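Local structure of uridine phosphorylase (Phytophthora capsici LT1534, 6KD3) at residues G91-S94 with R95-L98. The protein catalyses the reversible phosphorolysis of uridine, releasing uracil and ribose 1-phosphate, as a member of the nucleoside phosphorylase superfamily. Sequence-based numbering, arbitrary orientation.
Sequences GSTS and RYTL
Thr93 and Tyr96 send their side chains out side by side in the same direction, and the threonine hydroxyl ends next to the tyrosine ring, with OG1 of Thr93 3.7 Å from CD2 of Tyr96. That hydroxyl sits between its own backbone N and carbonyl carbon (chi1 46°) and hydrogen-bonds to the backbone O of His34, while the methyl CG2 lies toward Arg95. The arginine crosses Thr93 at a slant. Its chain is extended as far as CD and then bends (chi3 -47°), which turns the guanidinium back toward the threonine: CB of Thr93 stands 4.2 Å above the guanidinium plane of Arg95, offset toward the rim, and NH2 of Arg95 is 4.0 Å from CG2 of Thr93. Beneath these side chains the backbone makes a type I beta turn from Thr93 to Tyr96, within the loop that leads from helix 66-77 to strand 104-108. The turn is closed by a bent hydrogen bond from N of Tyr96 to O of Thr93 (3.2 Å, 137° at the hydrogen), the donor standing well above the carbonyl plane. Farther out, Tyr96 OH bonds to the backbone N of Leu119 on helix 112-130, and Arg95 packs against Ile111 of the second subunit.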
loop_
_atom_site.group_PDB
_atom_site.type_symbol
_atom_site.label_atom_id
_atom_site.label_comp_id
_atom_site.label_asym_id
_atom_site.label_seq_id
_atom_site.Cartn_x
_atom_site.Cartn_y
_atom_site.Cartn_z
ATOM N N GLY A 91 13.269 2.772 8.698
ATOM C CA GLY A 91 12.172 3.545 9.259
ATOM C C GLY A 91 11.585 4.619 8.353
ATOM O O GLY A 91 11.024 4.290 7.302
ATOM N N SER A 92 11.687 5.899 8.758
ATOM C CA SER A 92 11.131 7.054 8.038
ATOM C C SER A 92 9.612 6.946 7.867
ATOM O O SER A 92 8.849 7.687 8.502
ATOM C CB SER A 92 11.807 7.227 6.671
ATOM N N THR A 93 9.164 6.056 6.991
ATOM C CA THR A 93 7.769 5.664 6.967
ATOM C C THR A 93 7.629 4.467 7.893
ATOM O O THR A 93 8.337 3.466 7.724
ATOM C CB THR A 93 7.293 5.321 5.549
ATOM O OG1 THR A 93 8.247 4.469 4.902
ATOM C CG2 THR A 93 7.103 6.593 4.723
ATOM N N SER A 94 6.747 4.587 8.891
ATOM C CA SER A 94 6.438 3.436 9.727
ATOM C C SER A 94 5.779 2.327 8.916
ATOM O O SER A 94 5.555 1.231 9.449
ATOM C CB SER A 94 5.536 3.836 10.895
ATOM O OG SER A 94 6.042 4.954 11.619
ATOM N N ARG A 95 5.473 2.599 7.640
ATOM C CA ARG A 95 4.936 1.577 6.742
ATOM C C ARG A 95 5.969 0.499 6.468
ATOM O O ARG A 95 5.656 -0.693 6.508
ATOM C CB ARG A 95 4.478 2.213 5.429
ATOM C CG ARG A 95 3.309 1.526 4.777
ATOM C CD ARG A 95 2.931 2.217 3.487
ATOM N NE ARG A 95 2.848 3.664 3.665
ATOM C CZ ARG A 95 3.634 4.537 3.042
ATOM N NH1 ARG A 95 4.556 4.093 2.187
ATOM N NH2 ARG A 95 3.496 5.848 3.275
ATOM N N TYR A 96 7.211 0.904 6.217
ATOM C CA TYR A 96 8.319 -0.007 5.929
ATOM C C TYR A 96 9.178 -0.208 7.181
ATOM O O TYR A 96 9.885 0.712 7.613
ATOM C CB TYR A 96 9.182 0.533 4.796
ATOM C CG TYR A 96 8.540 0.548 3.426
ATOM C CD1 TYR A 96 7.759 -0.503 2.985
ATOM C CD2 TYR A 96 8.764 1.606 2.553
ATOM C CE1 TYR A 96 7.207 -0.488 1.715
ATOM C CE2 TYR A 96 8.223 1.622 1.289
ATOM C CZ TYR A 96 7.443 0.581 0.882
ATOM O OH TYR A 96 6.909 0.602 -0.378
ATOM N N THR A 97 9.128 -1.419 7.739
ATOM C CA THR A 97 10.010 -1.854 8.811
ATOM C C THR A 97 10.894 -2.980 8.281
ATOM O O THR A 97 10.450 -3.808 7.474
ATOM C CB THR A 97 9.216 -2.320 10.037
ATOM N N LEU A 98 12.149 -2.995 8.712
ATOM C CA LEU A 98 13.156 -3.864 8.139
ATOM C C LEU A 98 13.899 -4.549 9.268
ATOM O O LEU A 98 13.800 -4.150 10.425
ATOM C CB LEU A 98 14.132 -3.068 7.242
ATOM C CG LEU A 98 15.600 -3.476 7.029
#